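Local coordinates for protein putative oxidoreductase (PDB 2ISM) that is a putative oxidoreductase built as a beta-propeller of six four-stranded antiparallel sheets, with a bound calcium ion, at residues A35-P40 with L78-H83; Y91-R96 with I140-D145; I171-P176 with E195-G200. All blocks are in the same frame, centred on the assembly; numbering follows the deposited sequence.

Contact 1. Residues A35-P40 with L78-H83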
ATOM      1  N   ALA B  35      -1.057 -16.511  14.722  1.00  7.97           N
ATOM      2  CA  ALA B  35      -2.046 -15.614  14.130  1.00  8.30           C
ATOM      3  C   ALA B  35      -2.167 -14.310  14.905  1.00 13.80           C
ATOM      4  O   ALA B  35      -1.864 -14.255  16.099  1.00 12.32           O
ATOM      5  CB  ALA B  35      -3.405 -16.310  14.084  1.00  8.73           C
ATOM      6  N   LEU B  36      -2.620 -13.271  14.208  1.00 11.72           N
ATOM      7  CA  LEU B  36      -2.807 -11.950  14.786  1.00 13.33           C
ATOM      8  C   LEU B  36      -4.251 -11.508  14.624  1.00 12.49           C
ATOM      9  O   LEU B  36      -4.918 -11.887  13.663  1.00 13.75           O
ATOM     10  CB  LEU B  36      -1.918 -10.920  14.077  1.00 10.56           C
ATOM     11  CG  LEU B  36      -0.407 -11.123  14.125  1.00 14.48           C
ATOM     12  CD1 LEU B  36       0.272 -10.047  13.286  1.00 17.67           C
ATOM     13  CD2 LEU B  36       0.072 -11.064  15.571  1.00 15.11           C
ATOM     14  N   ALA B  37      -4.722 -10.706  15.573  1.00 13.77           N
ATOM     15  CA  ALA B  37      -6.075 -10.155  15.546  1.00 16.61           C
ATOM     16  C   ALA B  37      -5.934  -8.715  16.015  1.00 14.78           C
ATOM     17  O   ALA B  37      -5.329  -8.453  17.051  1.00 19.20           O
ATOM     18  CB  ALA B  37      -6.996 -10.928  16.483  1.00 17.52           C
ATOM     19  N   PHE B  38      -6.485  -7.783  15.248  1.00 15.42           N
ATOM     20  CA  PHE B  38      -6.390  -6.369  15.584  1.00 16.38           C
ATOM     21  C   PHE B  38      -7.672  -5.880  16.241  1.00 17.93           C
ATOM     22  O   PHE B  38      -8.738  -5.898  15.632  1.00 18.52           O
ATOM     23  CB  PHE B  38      -6.098  -5.565  14.313  1.00 17.92           C
ATOM     24  CG  PHE B  38      -4.821  -5.970  13.623  1.00 22.48           C
ATOM     25  CD1 PHE B  38      -3.601  -5.429  14.015  1.00 27.60           C
ATOM     26  CD2 PHE B  38      -4.835  -6.920  12.604  1.00 23.74           C
ATOM     27  CE1 PHE B  38      -2.410  -5.828  13.405  1.00 22.34           C
ATOM     28  CE2 PHE B  38      -3.650  -7.327  11.988  1.00 20.61           C
ATOM     29  CZ  PHE B  38      -2.436  -6.777  12.391  1.00 25.58           C
ATOM     30  N   LEU B  39      -7.560  -5.459  17.496  1.00 17.47           N
ATOM     31  CA  LEU B  39      -8.710  -4.966  18.238  1.00 23.12           C
ATOM     32  C   LEU B  39      -9.052  -3.557  17.780  1.00 24.84           C
ATOM     33  O   LEU B  39      -8.165  -2.757  17.494  1.00 19.01           O
ATOM     34  CB  LEU B  39      -8.411  -4.956  19.738  1.00 20.59           C
ATOM     35  CG  LEU B  39      -8.177  -6.323  20.387  1.00 26.52           C
ATOM     36  CD1 LEU B  39      -7.677  -6.141  21.812  1.00 29.33           C
ATOM     37  CD2 LEU B  39      -9.463  -7.126  20.364  1.00 15.54           C
ATOM     38  N   PRO B  40     -10.352  -3.236  17.711  1.00 28.90           N
ATOM     39  CA  PRO B  40     -10.796  -1.906  17.281  1.00 31.43           C
ATOM     40  C   PRO B  40     -10.173  -0.747  18.067  1.00 31.42           C
ATOM     41  O   PRO B  40      -9.960   0.336  17.520  1.00 29.52           O
ATOM     42  CB  PRO B  40     -12.317  -1.981  17.440  1.00 31.25           C
ATOM     43  CG  PRO B  40     -12.511  -3.018  18.514  1.00 36.48           C
ATOM     44  CD  PRO B  40     -11.495  -4.064  18.133  1.00 27.76           C
ATOM     45  N   LEU B  78      -3.618 -22.689  17.091  1.00 12.18           N
ATOM     46  CA  LEU B  78      -3.373 -22.018  15.823  1.00  8.64           C
ATOM     47  C   LEU B  78      -3.912 -20.800  15.067  1.00  9.60           C
ATOM     48  O   LEU B  78      -3.160 -19.870  14.772  1.00 11.33           O
ATOM     49  CB  LEU B  78      -3.605 -23.162  14.825  1.00  9.56           C
ATOM     50  CG  LEU B  78      -2.937 -24.479  15.261  1.00 10.67           C
ATOM     51  CD1 LEU B  78      -3.348 -25.612  14.328  1.00 11.52           C
ATOM     52  CD2 LEU B  78      -1.408 -24.317  15.283  1.00 11.97           C
ATOM     53  N   GLY B  79      -5.205 -20.812  14.749  1.00  7.89           N
ATOM     54  CA  GLY B  79      -5.813 -19.715  14.008  1.00  9.77           C
ATOM     55  C   GLY B  79      -6.534 -18.876  15.045  1.00 12.26           C
ATOM     56  O   GLY B  79      -6.892 -19.367  16.120  1.00 11.95           O
ATOM     57  N   LEU B  80      -6.767 -17.609  14.709  1.00  8.79           N
ATOM     58  CA  LEU B  80      -7.442 -16.678  15.614  1.00 12.72           C
ATOM     59  C   LEU B  80      -8.199 -15.643  14.779  1.00 12.97           C
ATOM     60  O   LEU B  80      -7.672 -15.154  13.782  1.00 13.11           O
ATOM     61  CB  LEU B  80      -6.399 -15.965  16.485  1.00 12.44           C
ATOM     62  CG  LEU B  80      -6.848 -15.125  17.679  1.00 18.93           C
ATOM     63  CD1 LEU B  80      -7.320 -16.040  18.800  1.00 19.23           C
ATOM     64  CD2 LEU B  80      -5.685 -14.268  18.157  1.00 21.76           C
ATOM     65  N   ALA B  81      -9.427 -15.315  15.174  1.00  9.49           N
ATOM     66  CA  ALA B  81     -10.197 -14.314  14.435  1.00  9.62           C
ATOM     67  C   ALA B  81     -11.316 -13.714  15.271  1.00 13.17           C
ATOM     68  O   ALA B  81     -12.013 -14.424  15.994  1.00 14.83           O
ATOM     69  CB  ALA B  81     -10.773 -14.922  13.157  1.00 11.67           C
ATOM     70  N   LEU B  82     -11.485 -12.399  15.173  1.00 13.72           N
ATOM     71  CA  LEU B  82     -12.535 -11.717  15.922  1.00 14.70           C
ATOM     72  C   LEU B  82     -13.864 -11.862  15.187  1.00 14.47           C
ATOM     73  O   LEU B  82     -13.893 -11.960  13.958  1.00 13.88           O
ATOM     74  CB  LEU B  82     -12.213 -10.222  16.067  1.00 16.03           C
ATOM     75  CG  LEU B  82     -10.867  -9.805  16.661  1.00 14.75           C
ATOM     76  CD1 LEU B  82     -10.763  -8.287  16.649  1.00 18.11           C
ATOM     77  CD2 LEU B  82     -10.735 -10.330  18.081  1.00 14.32           C
ATOM     78  N   HIS B  83     -14.959 -11.879  15.941  1.00 12.67           N
ATOM     79  CA  HIS B  83     -16.291 -11.976  15.351  1.00 14.10           C
ATOM     80  C   HIS B  83     -16.437 -10.762  14.431  1.00 16.46           C
ATOM     81  O   HIS B  83     -15.942  -9.686  14.745  1.00 16.84           O
ATOM     82  CB  HIS B  83     -17.352 -11.936  16.459  1.00 14.80           C
ATOM     83  CG  HIS B  83     -18.748 -12.175  15.975  1.00 13.94           C
ATOM     84  ND1 HIS B  83     -19.422 -11.279  15.171  1.00 17.75           N
ATOM     85  CD2 HIS B  83     -19.598 -13.208  16.182  1.00 15.03           C
ATOM     86  CE1 HIS B  83     -20.628 -11.751  14.905  1.00 13.18           C
ATOM     87  NE2 HIS B  83     -20.759 -12.920  15.507  1.00 17.19           N
TER
HETATM   88  O   HOH W   1      -7.360 -12.521  12.849  1.00 15.54           O

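Contact 2. Residues Y91-R96 with I140-D145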
ATOM      1  N   TYR B  91     -16.796 -11.752  20.918  1.00 15.53           N
ATOM      2  CA  TYR B  91     -16.403 -13.128  20.668  1.00 15.84           C
ATOM      3  C   TYR B  91     -15.093 -13.154  19.889  1.00 17.25           C
ATOM      4  O   TYR B  91     -14.918 -12.434  18.905  1.00 14.95           O
ATOM      5  CB  TYR B  91     -17.424 -14.053  20.005  1.00 16.05           C
ATOM      6  CG  TYR B  91     -18.703 -14.187  20.804  1.00 21.83           C
ATOM      7  CD1 TYR B  91     -18.710 -14.844  22.036  1.00 22.51           C
ATOM      8  CD2 TYR B  91     -19.898 -13.625  20.349  1.00 22.94           C
ATOM      9  CE1 TYR B  91     -19.875 -14.938  22.796  1.00 23.79           C
ATOM     10  CE2 TYR B  91     -21.071 -13.713  21.104  1.00 24.65           C
ATOM     11  CZ  TYR B  91     -21.050 -14.369  22.325  1.00 26.77           C
ATOM     12  OH  TYR B  91     -22.197 -14.450  23.081  1.00 26.34           O
ATOM     13  N   VAL B  92     -14.174 -13.990  20.359  1.00 13.46           N
ATOM     14  CA  VAL B  92     -12.879 -14.183  19.723  1.00 13.95           C
ATOM     15  C   VAL B  92     -12.844 -15.664  19.351  1.00 14.80           C
ATOM     16  O   VAL B  92     -13.051 -16.533  20.204  1.00 13.31           O
ATOM     17  CB  VAL B  92     -11.707 -13.881  20.690  1.00 12.26           C
ATOM     18  CG1 VAL B  92     -10.378 -14.215  20.018  1.00 15.41           C
ATOM     19  CG2 VAL B  92     -11.728 -12.411  21.096  1.00 17.32           C
ATOM     20  N   TYR B  93     -12.603 -15.952  18.076  1.00 11.09           N
ATOM     21  CA  TYR B  93     -12.563 -17.334  17.622  1.00  9.01           C
ATOM     22  C   TYR B  93     -11.135 -17.840  17.582  1.00 11.45           C
ATOM     23  O   TYR B  93     -10.206 -17.089  17.289  1.00 12.06           O
ATOM     24  CB  TYR B  93     -13.208 -17.457  16.239  1.00  9.99           C
ATOM     25  CG  TYR B  93     -14.706 -17.222  16.268  1.00 12.37           C
ATOM     26  CD1 TYR B  93     -15.603 -18.282  16.114  1.00  9.54           C
ATOM     27  CD2 TYR B  93     -15.225 -15.944  16.479  1.00 15.47           C
ATOM     28  CE1 TYR B  93     -16.974 -18.078  16.167  1.00  9.68           C
ATOM     29  CE2 TYR B  93     -16.601 -15.725  16.537  1.00 13.17           C
ATOM     30  CZ  TYR B  93     -17.467 -16.797  16.381  1.00 14.53           C
ATOM     31  OH  TYR B  93     -18.828 -16.589  16.450  1.00 18.41           O
ATOM     32  N   ALA B  94     -10.964 -19.118  17.895  1.00  9.27           N
ATOM     33  CA  ALA B  94      -9.641 -19.722  17.891  1.00  9.82           C
ATOM     34  C   ALA B  94      -9.732 -21.173  17.463  1.00  9.49           C
ATOM     35  O   ALA B  94     -10.703 -21.861  17.782  1.00 10.95           O
ATOM     36  CB  ALA B  94      -9.019 -19.626  19.280  1.00 10.62           C
ATOM     37  N   TYR B  95      -8.714 -21.619  16.730  1.00  7.64           N
ATOM     38  CA  TYR B  95      -8.616 -22.995  16.245  1.00  9.35           C
ATOM     39  C   TYR B  95      -7.572 -23.660  17.132  1.00  8.22           C
ATOM     40  O   TYR B  95      -6.463 -23.143  17.258  1.00  9.43           O
ATOM     41  CB  TYR B  95      -8.126 -22.999  14.791  1.00  9.02           C
ATOM     42  CG  TYR B  95      -8.075 -24.362  14.120  1.00 10.30           C
ATOM     43  CD1 TYR B  95      -8.962 -24.682  13.088  1.00 12.09           C
ATOM     44  CD2 TYR B  95      -7.121 -25.313  14.484  1.00  8.64           C
ATOM     45  CE1 TYR B  95      -8.898 -25.915  12.431  1.00 12.58           C
ATOM     46  CE2 TYR B  95      -7.050 -26.557  13.836  1.00  6.02           C
ATOM     47  CZ  TYR B  95      -7.940 -26.847  12.810  1.00 10.39           C
ATOM     48  OH  TYR B  95      -7.878 -28.054  12.152  1.00 13.20           O
ATOM     49  N   ARG B  96      -7.908 -24.792  17.749  1.00  9.20           N
ATOM     50  CA  ARG B  96      -6.936 -25.462  18.609  1.00  9.26           C
ATOM     51  C   ARG B  96      -7.014 -26.984  18.576  1.00 11.06           C
ATOM     52  O   ARG B  96      -8.065 -27.566  18.288  1.00 10.44           O
ATOM     53  CB  ARG B  96      -7.106 -25.012  20.071  1.00  9.78           C
ATOM     54  CG  ARG B  96      -8.406 -25.504  20.710  1.00 10.76           C
ATOM     55  CD  ARG B  96      -8.384 -25.383  22.229  1.00 17.60           C
ATOM     56  NE  ARG B  96      -9.670 -25.755  22.814  1.00 13.07           N
ATOM     57  CZ  ARG B  96      -9.922 -25.799  24.119  1.00 20.52           C
ATOM     58  NH1 ARG B  96      -8.971 -25.496  24.994  1.00 16.25           N
ATOM     59  NH2 ARG B  96     -11.135 -26.129  24.549  1.00 16.63           N
ATOM     60  N   ILE B 140      -7.947 -19.656  10.314  1.00  9.24           N
ATOM     61  CA  ILE B 140      -9.357 -19.298  10.304  1.00  9.22           C
ATOM     62  C   ILE B 140      -9.488 -17.809  10.058  1.00  9.92           C
ATOM     63  O   ILE B 140      -8.619 -17.033  10.446  1.00 11.06           O
ATOM     64  CB  ILE B 140     -10.080 -19.650  11.634  1.00  8.83           C
ATOM     65  CG1 ILE B 140      -9.519 -18.822  12.794  1.00 11.30           C
ATOM     66  CG2 ILE B 140      -9.952 -21.133  11.913  1.00  6.65           C
ATOM     67  CD1 ILE B 140     -10.329 -18.961  14.098  1.00 10.80           C
ATOM     68  N   ALA B 141     -10.577 -17.415   9.409  1.00  9.97           N
ATOM     69  CA  ALA B 141     -10.803 -16.013   9.115  1.00 11.91           C
ATOM     70  C   ALA B 141     -12.209 -15.812   8.589  1.00 13.37           C
ATOM     71  O   ALA B 141     -12.781 -16.701   7.961  1.00 11.72           O
ATOM     72  CB  ALA B 141      -9.795 -15.525   8.079  1.00 11.76           C
ATOM     73  N   PHE B 142     -12.759 -14.634   8.851  1.00  8.42           N
ATOM     74  CA  PHE B 142     -14.092 -14.301   8.379  1.00 10.08           C
ATOM     75  C   PHE B 142     -13.933 -13.593   7.041  1.00 12.98           C
ATOM     76  O   PHE B 142     -13.159 -12.642   6.919  1.00 13.19           O
ATOM     77  CB  PHE B 142     -14.788 -13.412   9.404  1.00 10.87           C
ATOM     78  CG  PHE B 142     -15.224 -14.156  10.641  1.00 12.77           C
ATOM     79  CD1 PHE B 142     -16.434 -14.847  10.660  1.00  9.16           C
ATOM     80  CD2 PHE B 142     -14.404 -14.211  11.761  1.00 12.01           C
ATOM     81  CE1 PHE B 142     -16.823 -15.584  11.780  1.00 14.27           C
ATOM     82  CE2 PHE B 142     -14.779 -14.945  12.891  1.00 12.93           C
ATOM     83  CZ  PHE B 142     -15.990 -15.634  12.902  1.00 12.83           C
ATOM     84  N   GLY B 143     -14.653 -14.074   6.036  1.00 11.20           N
ATOM     85  CA  GLY B 143     -14.550 -13.483   4.714  1.00 12.83           C
ATOM     86  C   GLY B 143     -15.468 -12.303   4.467  1.00 16.54           C
ATOM     87  O   GLY B 143     -16.198 -11.876   5.365  1.00 15.58           O
ATOM     88  N   PRO B 144     -15.444 -11.748   3.243  1.00 17.22           N
ATOM     89  CA  PRO B 144     -16.271 -10.603   2.847  1.00 20.29           C
ATOM     90  C   PRO B 144     -17.758 -10.895   3.005  1.00 20.63           C
ATOM     91  O   PRO B 144     -18.570  -9.978   3.122  1.00 25.81           O
ATOM     92  CB  PRO B 144     -15.895 -10.395   1.379  1.00 21.18           C
ATOM     93  CG  PRO B 144     -14.485 -10.876   1.312  1.00 20.38           C
ATOM     94  CD  PRO B 144     -14.521 -12.126   2.159  1.00 20.07           C
ATOM     95  N   ASP B 145     -18.106 -12.179   2.990  1.00 17.27           N
ATOM     96  CA  ASP B 145     -19.494 -12.597   3.121  1.00 18.58           C
ATOM     97  C   ASP B 145     -19.903 -12.752   4.584  1.00 16.00           C
ATOM     98  O   ASP B 145     -21.030 -13.135   4.879  1.00 20.45           O
ATOM     99  CB  ASP B 145     -19.725 -13.918   2.375  1.00 16.53           C
ATOM    100  CG  ASP B 145     -18.761 -15.015   2.807  1.00 21.16           C
ATOM    101  OD1 ASP B 145     -18.045 -14.831   3.817  1.00 17.56           O
ATOM    102  OD2 ASP B 145     -18.726 -16.066   2.136  1.00 15.80           O
TER

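Contact 3. Residues I171-P176 with E195-G200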
ATOM      1  N   ILE B 171     -11.362 -26.971   3.348  1.00  9.09           N
ATOM      2  CA  ILE B 171     -11.521 -25.575   3.704  1.00  9.86           C
ATOM      3  C   ILE B 171     -13.012 -25.611   4.012  1.00  9.69           C
ATOM      4  O   ILE B 171     -13.823 -26.014   3.169  1.00 11.48           O
ATOM      5  CB  ILE B 171     -11.240 -24.585   2.556  1.00  9.41           C
ATOM      6  CG1 ILE B 171      -9.729 -24.472   2.328  1.00  9.03           C
ATOM      7  CG2 ILE B 171     -11.785 -23.203   2.927  1.00 14.50           C
ATOM      8  CD1 ILE B 171      -9.337 -23.446   1.266  1.00 16.68           C
ATOM      9  N   LEU B 172     -13.368 -25.245   5.237  1.00  8.13           N
ATOM     10  CA  LEU B 172     -14.757 -25.263   5.658  1.00  6.83           C
ATOM     11  C   LEU B 172     -15.308 -23.851   5.709  1.00  8.80           C
ATOM     12  O   LEU B 172     -14.552 -22.892   5.843  1.00 11.00           O
ATOM     13  CB  LEU B 172     -14.864 -25.898   7.052  1.00  9.18           C
ATOM     14  CG  LEU B 172     -14.036 -27.172   7.289  1.00  9.65           C
ATOM     15  CD1 LEU B 172     -14.102 -27.565   8.762  1.00  8.84           C
ATOM     16  CD2 LEU B 172     -14.550 -28.294   6.408  1.00 10.46           C
ATOM     17  N   ARG B 173     -16.628 -23.726   5.593  1.00  7.82           N
ATOM     18  CA  ARG B 173     -17.268 -22.418   5.673  1.00 11.61           C
ATOM     19  C   ARG B 173     -18.497 -22.536   6.566  1.00  8.59           C
ATOM     20  O   ARG B 173     -19.404 -23.324   6.298  1.00 14.29           O
ATOM     21  CB  ARG B 173     -17.680 -21.901   4.298  1.00 12.12           C
ATOM     22  CG  ARG B 173     -18.108 -20.442   4.353  1.00 11.92           C
ATOM     23  CD  ARG B 173     -18.528 -19.915   2.999  1.00 14.22           C
ATOM     24  NE  ARG B 173     -19.741 -20.566   2.530  1.00 19.55           N
ATOM     25  CZ  ARG B 173     -20.640 -19.980   1.750  1.00 19.17           C
ATOM     26  NH1 ARG B 173     -20.459 -18.730   1.356  1.00 22.06           N
ATOM     27  NH2 ARG B 173     -21.718 -20.645   1.360  1.00 17.88           N
ATOM     28  N   LEU B 174     -18.513 -21.746   7.630  1.00 10.56           N
ATOM     29  CA  LEU B 174     -19.594 -21.786   8.601  1.00 11.66           C
ATOM     30  C   LEU B 174     -20.162 -20.399   8.876  1.00 12.61           C
ATOM     31  O   LEU B 174     -19.582 -19.393   8.486  1.00 12.38           O
ATOM     32  CB  LEU B 174     -19.054 -22.338   9.919  1.00 12.25           C
ATOM     33  CG  LEU B 174     -18.032 -23.479   9.903  1.00 15.02           C
ATOM     34  CD1 LEU B 174     -17.443 -23.635  11.302  1.00 15.40           C
ATOM     35  CD2 LEU B 174     -18.689 -24.773   9.445  1.00 19.61           C
ATOM     36  N   THR B 175     -21.301 -20.354   9.558  1.00 15.21           N
ATOM     37  CA  THR B 175     -21.876 -19.075   9.942  1.00 15.28           C
ATOM     38  C   THR B 175     -21.103 -18.804  11.231  1.00 16.54           C
ATOM     39  O   THR B 175     -20.462 -19.711  11.771  1.00 15.72           O
ATOM     40  CB  THR B 175     -23.367 -19.186  10.296  1.00 17.07           C
ATOM     41  OG1 THR B 175     -23.516 -20.024  11.451  1.00 13.21           O
ATOM     42  CG2 THR B 175     -24.156 -19.767   9.129  1.00 13.11           C
ATOM     43  N   PRO B 176     -21.138 -17.566  11.737  1.00 16.17           N
ATOM     44  CA  PRO B 176     -20.406 -17.280  12.975  1.00 16.54           C
ATOM     45  C   PRO B 176     -20.874 -18.142  14.149  1.00 20.23           C
ATOM     46  O   PRO B 176     -20.166 -18.284  15.142  1.00 18.77           O
ATOM     47  CB  PRO B 176     -20.679 -15.797  13.193  1.00 17.75           C
ATOM     48  CG  PRO B 176     -20.764 -15.277  11.783  1.00 18.30           C
ATOM     49  CD  PRO B 176     -21.632 -16.324  11.119  1.00 17.63           C
ATOM     50  N   GLU B 195     -20.385 -28.789   6.090  1.00 15.56           N
ATOM     51  CA  GLU B 195     -19.472 -27.685   6.374  1.00 15.64           C
ATOM     52  C   GLU B 195     -18.414 -27.486   5.285  1.00 14.57           C
ATOM     53  O   GLU B 195     -17.810 -26.419   5.191  1.00 15.19           O
ATOM     54  CB  GLU B 195     -18.755 -27.910   7.713  1.00 15.61           C
ATOM     55  CG  GLU B 195     -19.683 -28.064   8.915  1.00 16.03           C
ATOM     56  CD  GLU B 195     -20.130 -29.499   9.139  1.00 18.05           C
ATOM     57  OE1 GLU B 195     -19.969 -30.330   8.222  1.00 15.14           O
ATOM     58  OE2 GLU B 195     -20.648 -29.790  10.239  1.00 20.29           O
ATOM     59  N   VAL B 196     -18.198 -28.505   4.458  1.00 13.79           N
ATOM     60  CA  VAL B 196     -17.175 -28.434   3.412  1.00 11.96           C
ATOM     61  C   VAL B 196     -17.395 -27.407   2.309  1.00 17.17           C
ATOM     62  O   VAL B 196     -18.446 -27.383   1.668  1.00 14.43           O
ATOM     63  CB  VAL B 196     -16.965 -29.811   2.745  1.00 13.16           C
ATOM     64  CG1 VAL B 196     -15.999 -29.688   1.569  1.00 10.71           C
ATOM     65  CG2 VAL B 196     -16.421 -30.794   3.761  1.00 12.34           C
ATOM     66  N   TYR B 197     -16.384 -26.568   2.097  1.00  9.55           N
ATOM     67  CA  TYR B 197     -16.426 -25.542   1.066  1.00 14.79           C
ATOM     68  C   TYR B 197     -15.582 -26.024  -0.115  1.00 15.94           C
ATOM     69  O   TYR B 197     -16.011 -25.932  -1.265  1.00 14.62           O
ATOM     70  CB  TYR B 197     -15.874 -24.226   1.603  1.00 10.82           C
ATOM     71  CG  TYR B 197     -16.077 -23.045   0.677  1.00 10.69           C
ATOM     72  CD1 TYR B 197     -17.352 -22.522   0.451  1.00 12.34           C
ATOM     73  CD2 TYR B 197     -14.993 -22.437   0.045  1.00 11.70           C
ATOM     74  CE1 TYR B 197     -17.541 -21.414  -0.379  1.00 12.32           C
ATOM     75  CE2 TYR B 197     -15.167 -21.333  -0.787  1.00  9.67           C
ATOM     76  CZ  TYR B 197     -16.441 -20.826  -0.990  1.00 12.74           C
ATOM     77  OH  TYR B 197     -16.611 -19.718  -1.785  1.00 16.12           O
ATOM     78  N   SER B 198     -14.378 -26.522   0.175  1.00 13.95           N
ATOM     79  CA  SER B 198     -13.490 -27.060  -0.860  1.00 12.73           C
ATOM     80  C   SER B 198     -12.738 -28.269  -0.297  1.00 14.96           C
ATOM     81  O   SER B 198     -12.582 -28.399   0.916  1.00 11.37           O
ATOM     82  CB  SER B 198     -12.499 -25.995  -1.361  1.00 13.96           C
ATOM     83  OG  SER B 198     -11.598 -25.578  -0.353  1.00 14.57           O
ATOM     84  N   LEU B 199     -12.288 -29.161  -1.171  1.00 13.90           N
ATOM     85  CA  LEU B 199     -11.584 -30.360  -0.717  1.00 15.60           C
ATOM     86  C   LEU B 199     -10.313 -30.608  -1.521  1.00 14.27           C
ATOM     87  O   LEU B 199      -9.971 -29.829  -2.406  1.00 13.10           O
ATOM     88  CB  LEU B 199     -12.501 -31.586  -0.825  1.00 11.29           C
ATOM     89  CG  LEU B 199     -12.920 -32.026  -2.234  1.00 14.29           C
ATOM     90  CD1 LEU B 199     -13.372 -33.480  -2.196  1.00 20.86           C
ATOM     91  CD2 LEU B 199     -14.024 -31.123  -2.768  1.00 18.11           C
ATOM     92  N   GLY B 200      -9.621 -31.700  -1.210  1.00 15.14           N
ATOM     93  CA  GLY B 200      -8.396 -32.024  -1.921  1.00 15.21           C
ATOM     94  C   GLY B 200      -7.203 -31.186  -1.499  1.00 17.05           C
ATOM     95  O   GLY B 200      -6.335 -30.870  -2.317  1.00 17.62           O
TER

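Contact 1. Residues A35-P40 with L78-H83
A35 starts the contact with its methyl group laid against the backbone of strand 77-82: CB sits 3.6 Å from the carbonyl O of L78 and 3.9 Å from CB of L80. L36 points its CB away, packs on I46, and meets the other strand through its carbonyl instead. A water donates to L36 O at 2.7 Å and to L80 O at 2.8 Å, bridging two acceptors that could not pair directly. The methyl of A37 drops between two leucines, with CB 4.0 Å from CD2 of L80 and equally near CG of L82. L80 reaches it because its CG stands anti to the backbone N (chi1 -169°). F38 points its CB away from strand 77-82, its ring pairing edge-to-face with Y329, and its carbonyl O is 3.3 Å from L82 CD1. Beyond the strand, L39 brings CD2 to 4.1 Å from L82 CD1, the two leucines crossing at about a right angle.

The two strands run nearly parallel, 10° apart, yet they are the innermost strands of successive propeller blades rather than partners in one sheet. Each finds its backbone bonds in its own blade, A35 and A37 with A47 and L45, G79 and A81 with Y95 and Y93. The chemistry that joins them is therefore apolar packing of alanine methyls and leucines, plus one bridging water: small alanines let the blades approach closely, and the water donates to a carbonyl of each blade, L36 O having a second, weak bond from Q321 NE2.

Contact 2. Residues Y91-R96 with I140-D145
The ring of Y93 receives the tip of F142 on one face: F142 CZ stands 3.6 Å above the ring plane, over its centre. Seen from F142 the same meeting is an edge contact, with Y93 CG in the plane of the phenyl ring. This is a T-shaped stack, centroids 5.0 Å apart and planes turned 76° from each other. CE2 of F142 shares the approach, lying 3.8 Å from Y93 CD2. The phenol end of Y93 is held elsewhere, by the carbonyl O of P176 and NH1 of R109, and these bonds would restrict how the ring can tilt under F142. The ring of Y95 meets I140 obliquely, CG2 lying 3.9 Å from Y95 CD1, while its far end leads off toward a weak hydrogen bond with the S136 carbonyl.

I140 serves both tyrosines through separate branches. Its CG1 occupies the crowded position between the backbone N and the carbonyl carbon (chi1 65°), which sends CD1 along to strand 92-98, 3.7 Å from Y93 O and 3.9 Å from Y93 CB. The other branch, CG2, is the one that reaches Y95. V150 packs against I140 and Y95, and L148 against F142 and Y93, so strand 148-151 adds both to the same cluster.

Strands 92-96 and 140-142 run at 153° to each other with axes 8.0 Å apart, in sheets of two consecutive propeller blades. Side chains span that distance, I140 CD1 ending against the backbone of Y93 and A94. The chemistry implies a join that is apolar and aromatic at its centre, while the tyrosine hydroxyls carry their polarity out of it to partners in flanking parts of the chain.

Contact 3. Residues I171-P176 with E195-G200
A classic beta bulge joins the last two strands of a four-stranded propeller blade: Y197 and S198 both face I171 across the antiparallel pairing. I171 O accepts two bonds, from Y197 N at 2.8 Å and from S198 N at 3.1 Å, both donors lying in the carbonyl plane. I171 N returns a bond to S198 O, and further along R173 N donates to E195 O at 3.0 Å, nearly straight on to the carbonyl (C=O...N angle 167°).

Side chains add to this. S198 OG lies 3.1 Å from I171 CB and is hydrogen-bonded with H201 NE2. The R173 chain is bent at chi3 (66°), and Y197 CE1 lies over one face of its guanidinium, 3.7 Å above the plane and toward the rim, the guanidinium and ring planes 39° apart; R173 NH1 also forms a salt bridge with D145. L174 CD2 rests 3.5 Å from E195 CG, while the E195 carboxylate turns off to R193.

Four backbone bonds thus fix the pairing through the chain's corner at Y197, and the extra residue is paid for by one carbonyl serving two N-H groups.

How the contacts relate
Along the chain the contacts pass from one propeller blade to the next. Contact 1 joins two blades, contact 2 joins the second of these to a third, and contact 3 lies within that third blade. Contacts 1 and 2 are closest, with centres 7 Å apart, because strands 77-82 and 92-98 are sheet neighbours: A81 O lies 2.6 Å from Y93 N. Contacts 2 and 3 have centres about 12 Å apart and are linked by the Y93 OH to P176 O hydrogen bond (2.5 Å); contact 1 touches contact 3 through H83 and P176. The S198 side chain is about 10 Å from the calcium ion, whose site includes E233 and Y243.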